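Long-range contact in uncharacterized ATP-binding protein MJ1010 (Methanocaldococcus jannaschii DSM 2661, PDB 3BJO), which is of unknown function but possibly binds ATP, the part described here being its C-terminal domain: residues F22-I35 with K67-L79. Sequence-based numbering, arbitrary orientation.
Sequences FLSNLDYIKPKVNI and KAVYVYLVKKNIL
Phe22, near the end of the long helix 3-24, meets Tyr72 rim to rim, their planes 31° apart, and opens a contact in which helix 67-75 of a domain from the helix-turn-helix clan packs against a helix end, a loop and a strand. With CG anti to the backbone N (chi1 167°), the phenylalanine reaches the C-terminal end of helix 67-75: CZ lies 3.9 Å from Leu73 CD2, and Ile78 CD1 sits over the ring centre, 9° off its normal. A Schellman motif with Asn77 at positive phi, Ile78 N bonding Leu73 O and Asn77 N bonding Val74 O, ends the helix and turns Ile78 back toward the ring. Asn25 ND2 donates to a water that also donates to Phe22 O and bonds Tyr72 OH, so the phenol is linked to the helix end without a direct bond. Leu26 brings CD2 alongside this hydroxyl. Pro31 then lays CG over a face of the Tyr72 ring, 3.9 Å from its centroid, crossing that side chain nearly at right angles. The axis of strand 32-35, which pairs antiparallel with 38-41, crosses that of helix 67-75 at 94°. Val33 sets both methyls, CG1 and CG2, against Ala68 O, and CG1 also meets Val71 CG1 at 3.8 Å. Last, Ile35 CD1 rests 3.8 Å from Ala68 CA.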
loop_
_atom_site.group_PDB
_atom_site.type_symbol
_atom_site.label_atom_id
_atom_site.label_comp_id
_atom_site.label_asym_id
_atom_site.label_seq_id
_atom_site.Cartn_x
_atom_site.Cartn_y
_atom_site.Cartn_z
ATOM N N PHE A 22 -5.844 7.764 2.130
ATOM C CA PHE A 22 -4.392 7.732 1.883
ATOM C C PHE A 22 -4.077 8.254 0.482
ATOM O O PHE A 22 -3.156 9.072 0.280
ATOM C CB PHE A 22 -3.841 6.281 2.031
ATOM C CG PHE A 22 -2.423 6.095 1.488
ATOM C CD1 PHE A 22 -1.313 6.571 2.195
ATOM C CD2 PHE A 22 -2.217 5.487 0.277
ATOM C CE1 PHE A 22 -0.045 6.397 1.715
ATOM C CE2 PHE A 22 -0.922 5.329 -0.257
ATOM C CZ PHE A 22 0.165 5.772 0.487
ATOM N N LEU A 23 -4.811 7.730 -0.494
ATOM C CA LEU A 23 -4.482 7.982 -1.890
ATOM C C LEU A 23 -4.925 9.408 -2.262
ATOM O O LEU A 23 -4.213 10.113 -2.965
ATOM C CB LEU A 23 -5.203 6.961 -2.773
ATOM C CG LEU A 23 -4.692 5.522 -2.743
ATOM C CD1 LEU A 23 -5.555 4.676 -3.674
ATOM C CD2 LEU A 23 -3.233 5.536 -3.198
ATOM N N SER A 24 -6.076 9.841 -1.745
ATOM C CA SER A 24 -6.558 11.207 -2.030
ATOM C C SER A 24 -5.628 12.276 -1.458
ATOM O O SER A 24 -5.489 13.357 -2.021
ATOM C CB SER A 24 -7.964 11.418 -1.497
ATOM O OG SER A 24 -8.868 10.614 -2.224
ATOM N N ASN A 25 -4.966 11.958 -0.363
ATOM C CA ASN A 25 -4.033 12.900 0.292
ATOM C C ASN A 25 -2.858 13.168 -0.625
ATOM O O ASN A 25 -2.114 14.118 -0.435
ATOM C CB ASN A 25 -3.481 12.241 1.559
ATOM C CG ASN A 25 -2.539 13.153 2.341
ATOM O OD1 ASN A 25 -2.926 14.259 2.788
ATOM N ND2 ASN A 25 -1.299 12.695 2.522
ATOM N N LEU A 26 -2.656 12.282 -1.594
ATOM C CA LEU A 26 -1.518 12.463 -2.547
ATOM C C LEU A 26 -1.837 13.381 -3.701
ATOM O O LEU A 26 -0.942 13.670 -4.521
ATOM C CB LEU A 26 -1.029 11.124 -3.087
ATOM C CG LEU A 26 -0.665 10.081 -2.033
ATOM C CD1 LEU A 26 -0.382 8.746 -2.825
ATOM C CD2 LEU A 26 0.557 10.568 -1.241
ATOM N N ASP A 27 -3.081 13.838 -3.815
ATOM C CA ASP A 27 -3.449 14.686 -4.961
ATOM C C ASP A 27 -2.639 15.951 -5.070
ATOM O O ASP A 27 -2.311 16.361 -6.166
ATOM C CB ASP A 27 -4.945 15.074 -4.939
ATOM C CG ASP A 27 -5.882 13.871 -5.120
ATOM O OD1 ASP A 27 -5.426 12.771 -5.513
ATOM O OD2 ASP A 27 -7.077 14.021 -4.825
ATOM N N TYR A 28 -2.385 16.625 -3.945
ATOM C CA TYR A 28 -1.688 17.927 -3.952
ATOM C C TYR A 28 -0.375 17.875 -3.175
ATOM O O TYR A 28 0.142 18.892 -2.785
ATOM C CB TYR A 28 -2.623 19.058 -3.437
ATOM C CG TYR A 28 -3.932 18.981 -4.165
ATOM C CD1 TYR A 28 -4.002 19.219 -5.538
ATOM C CD2 TYR A 28 -5.074 18.564 -3.510
ATOM C CE1 TYR A 28 -5.230 19.073 -6.235
ATOM C CE2 TYR A 28 -6.293 18.435 -4.179
ATOM C CZ TYR A 28 -6.365 18.643 -5.534
ATOM O OH TYR A 28 -7.588 18.453 -6.168
ATOM N N ILE A 29 0.136 16.672 -2.951
ATOM C CA ILE A 29 1.342 16.452 -2.146
ATOM C C ILE A 29 2.258 15.473 -2.879
ATOM O O ILE A 29 1.789 14.406 -3.368
ATOM C CB ILE A 29 0.959 15.945 -0.681
ATOM C CG1 ILE A 29 0.368 17.112 0.135
ATOM C CG2 ILE A 29 2.155 15.247 0.040
ATOM C CD1 ILE A 29 -0.399 16.711 1.445
ATOM N N LYS A 30 3.545 15.831 -3.002
ATOM C CA LYS A 30 4.561 14.868 -3.432
ATOM C C LYS A 30 5.395 14.494 -2.210
ATOM O O LYS A 30 6.264 15.283 -1.790
ATOM C CB LYS A 30 5.470 15.469 -4.491
ATOM C CG LYS A 30 4.804 15.874 -5.773
ATOM C CD LYS A 30 5.843 16.619 -6.636
ATOM C CE LYS A 30 5.374 16.831 -8.084
ATOM N NZ LYS A 30 4.032 17.511 -8.213
ATOM N N PRO A 31 5.141 13.293 -1.618
ATOM C CA PRO A 31 5.854 12.985 -0.371
ATOM C C PRO A 31 7.360 13.081 -0.553
ATOM O O PRO A 31 7.902 12.724 -1.616
ATOM C CB PRO A 31 5.461 11.528 -0.078
ATOM C CG PRO A 31 4.087 11.363 -0.785
ATOM C CD PRO A 31 4.212 12.210 -2.021
ATOM N N LYS A 32 8.016 13.558 0.492
ATOM C CA LYS A 32 9.474 13.527 0.576
ATOM C C LYS A 32 9.838 12.398 1.529
ATOM O O LYS A 32 9.453 12.393 2.695
ATOM C CB LYS A 32 10.008 14.894 1.017
ATOM C CG LYS A 32 10.101 15.922 -0.164
ATOM C CD LYS A 32 9.996 17.387 0.328
ATOM C CE LYS A 32 9.469 18.342 -0.817
ATOM N NZ LYS A 32 8.218 17.825 -1.606
ATOM N N VAL A 33 10.508 11.391 0.991
ATOM C CA VAL A 33 10.887 10.164 1.704
ATOM C C VAL A 33 12.345 10.231 2.182
ATOM O O VAL A 33 13.266 10.467 1.396
ATOM C CB VAL A 33 10.746 8.927 0.741
ATOM C CG1 VAL A 33 10.792 7.625 1.525
ATOM C CG2 VAL A 33 9.440 9.011 -0.081
ATOM N N ASN A 34 12.538 9.998 3.472
ATOM C CA ASN A 34 13.864 9.968 4.108
ATOM C C ASN A 34 14.441 8.552 4.102
ATOM O O ASN A 34 13.822 7.624 4.635
ATOM C CB ASN A 34 13.758 10.453 5.570
ATOM C CG ASN A 34 13.470 11.953 5.679
ATOM O OD1 ASN A 34 13.371 12.665 4.675
ATOM N ND2 ASN A 34 13.366 12.440 6.905
ATOM N N ILE A 35 15.597 8.381 3.470
ATOM C CA ILE A 35 16.306 7.101 3.504
ATOM C C ILE A 35 17.748 7.410 3.900
ATOM O O ILE A 35 18.596 7.777 3.050
ATOM C CB ILE A 35 16.217 6.321 2.147
ATOM C CG1 ILE A 35 14.756 6.014 1.795
ATOM C CG2 ILE A 35 17.046 5.019 2.223
ATOM C CD1 ILE A 35 14.562 5.645 0.376
ATOM N N LYS A 67 12.796 1.922 -4.442
ATOM C CA LYS A 67 12.981 1.857 -3.034
ATOM C C LYS A 67 12.272 3.017 -2.344
ATOM O O LYS A 67 11.563 2.783 -1.391
ATOM C CB LYS A 67 14.469 1.734 -2.639
ATOM C CG LYS A 67 14.657 1.616 -1.088
ATOM C CD LYS A 67 16.093 1.264 -0.700
ATOM C CE LYS A 67 16.190 1.031 0.817
ATOM N NZ LYS A 67 17.577 0.827 1.250
ATOM N N ALA A 68 12.405 4.240 -2.858
ATOM C CA ALA A 68 11.762 5.390 -2.213
ATOM C C ALA A 68 10.276 5.159 -2.114
ATOM O O ALA A 68 9.673 5.487 -1.107
ATOM C CB ALA A 68 12.010 6.656 -2.995
ATOM N N VAL A 69 9.701 4.590 -3.186
ATOM C CA VAL A 69 8.247 4.314 -3.231
ATOM C C VAL A 69 7.852 3.235 -2.220
ATOM O O VAL A 69 6.941 3.432 -1.417
ATOM C CB VAL A 69 7.754 3.922 -4.644
ATOM C CG1 VAL A 69 6.241 3.516 -4.570
ATOM C CG2 VAL A 69 7.992 5.039 -5.637
ATOM N N TYR A 70 8.539 2.087 -2.211
ATOM C CA TYR A 70 8.094 1.083 -1.255
ATOM C C TYR A 70 8.442 1.422 0.204
ATOM O O TYR A 70 7.724 0.998 1.120
ATOM C CB TYR A 70 8.460 -0.365 -1.680
ATOM C CG TYR A 70 9.943 -0.770 -1.609
ATOM C CD1 TYR A 70 10.687 -1.024 -2.786
ATOM C CD2 TYR A 70 10.556 -0.946 -0.390
ATOM C CE1 TYR A 70 12.040 -1.430 -2.710
ATOM C CE2 TYR A 70 11.882 -1.345 -0.290
ATOM C CZ TYR A 70 12.614 -1.573 -1.442
ATOM O OH TYR A 70 13.910 -1.925 -1.292
ATOM N N VAL A 71 9.549 2.140 0.441
ATOM C CA VAL A 71 9.838 2.639 1.810
ATOM C C VAL A 71 8.686 3.532 2.329
ATOM O O VAL A 71 8.266 3.409 3.484
ATOM C CB VAL A 71 11.160 3.384 1.887
ATOM C CG1 VAL A 71 11.244 4.272 3.172
ATOM C CG2 VAL A 71 12.317 2.376 1.873
ATOM N N TYR A 72 8.180 4.418 1.467
ATOM C CA TYR A 72 7.035 5.254 1.844
ATOM C C TYR A 72 5.843 4.363 2.194
ATOM O O TYR A 72 5.189 4.577 3.206
ATOM C CB TYR A 72 6.707 6.250 0.700
ATOM C CG TYR A 72 5.497 7.151 0.947
ATOM C CD1 TYR A 72 5.570 8.238 1.809
ATOM C CD2 TYR A 72 4.278 6.889 0.330
ATOM C CE1 TYR A 72 4.429 9.065 2.044
ATOM C CE2 TYR A 72 3.151 7.695 0.563
ATOM C CZ TYR A 72 3.251 8.770 1.415
ATOM O OH TYR A 72 2.133 9.522 1.642
ATOM N N LEU A 73 5.582 3.341 1.367
ATOM C CA LEU A 73 4.379 2.503 1.527
ATOM C C LEU A 73 4.482 1.597 2.773
ATOM O O LEU A 73 3.482 1.235 3.372
ATOM C CB LEU A 73 4.175 1.640 0.277
ATOM C CG LEU A 73 3.740 2.370 -1.018
ATOM C CD1 LEU A 73 3.823 1.429 -2.232
ATOM C CD2 LEU A 73 2.317 2.832 -0.858
ATOM N N VAL A 74 5.713 1.250 3.158
ATOM C CA VAL A 74 5.950 0.552 4.413
ATOM C C VAL A 74 5.785 1.528 5.578
ATOM O O VAL A 74 5.092 1.232 6.526
ATOM C CB VAL A 74 7.348 -0.163 4.429
ATOM C CG1 VAL A 74 7.625 -0.813 5.835
ATOM C CG2 VAL A 74 7.384 -1.221 3.325
ATOM N N LYS A 75 6.411 2.701 5.490
ATOM C CA LYS A 75 6.325 3.703 6.557
ATOM C C LYS A 75 4.860 3.968 6.871
ATOM O O LYS A 75 4.467 4.102 8.038
ATOM C CB LYS A 75 6.984 5.002 6.112
ATOM C CG LYS A 75 7.071 6.091 7.187
ATOM C CD LYS A 75 7.041 7.508 6.551
ATOM C CE LYS A 75 6.818 8.625 7.626
ATOM N NZ LYS A 75 5.475 8.512 8.311
ATOM N N LYS A 76 4.063 4.024 5.803
ATOM C CA LYS A 76 2.644 4.346 5.892
ATOM C C LYS A 76 1.723 3.173 6.189
ATOM O O LYS A 76 0.505 3.308 6.054
ATOM C CB LYS A 76 2.196 5.069 4.606
ATOM C CG LYS A 76 2.853 6.433 4.428
ATOM C CD LYS A 76 2.319 7.497 5.407
ATOM C CE LYS A 76 3.266 8.694 5.522
ATOM N NZ LYS A 76 2.786 9.801 6.507
ATOM N N ASN A 77 2.309 2.037 6.581
ATOM C CA ASN A 77 1.598 0.821 6.956
ATOM C C ASN A 77 0.687 0.242 5.912
ATOM O O ASN A 77 -0.341 -0.343 6.246
ATOM C CB ASN A 77 0.810 1.031 8.255
ATOM C CG ASN A 77 1.677 1.564 9.341
ATOM O OD1 ASN A 77 2.658 0.927 9.732
ATOM N ND2 ASN A 77 1.348 2.756 9.818
ATOM N N ILE A 78 1.063 0.407 4.648
ATOM C CA ILE A 78 0.319 -0.200 3.553
ATOM C C ILE A 78 0.908 -1.572 3.247
ATOM O O ILE A 78 0.173 -2.510 2.948
ATOM C CB ILE A 78 0.336 0.691 2.246
ATOM C CG1 ILE A 78 -0.072 2.158 2.543
ATOM C CG2 ILE A 78 -0.558 0.082 1.160
ATOM C CD1 ILE A 78 -1.459 2.354 3.133
ATOM N N LEU A 79 2.238 -1.669 3.294
ATOM C CA LEU A 79 2.969 -2.865 2.869
ATOM C C LEU A 79 3.913 -3.307 3.981
ATOM O O LEU A 79 4.297 -2.493 4.801
ATOM C CB LEU A 79 3.792 -2.504 1.628
ATOM C CG LEU A 79 3.235 -2.743 0.204
ATOM C CD1 LEU A 79 1.759 -2.793 0.020
ATOM C CD2 LEU A 79 3.868 -1.839 -0.800
HETATM O O HOH W 1 -0.794 9.898 1.504
#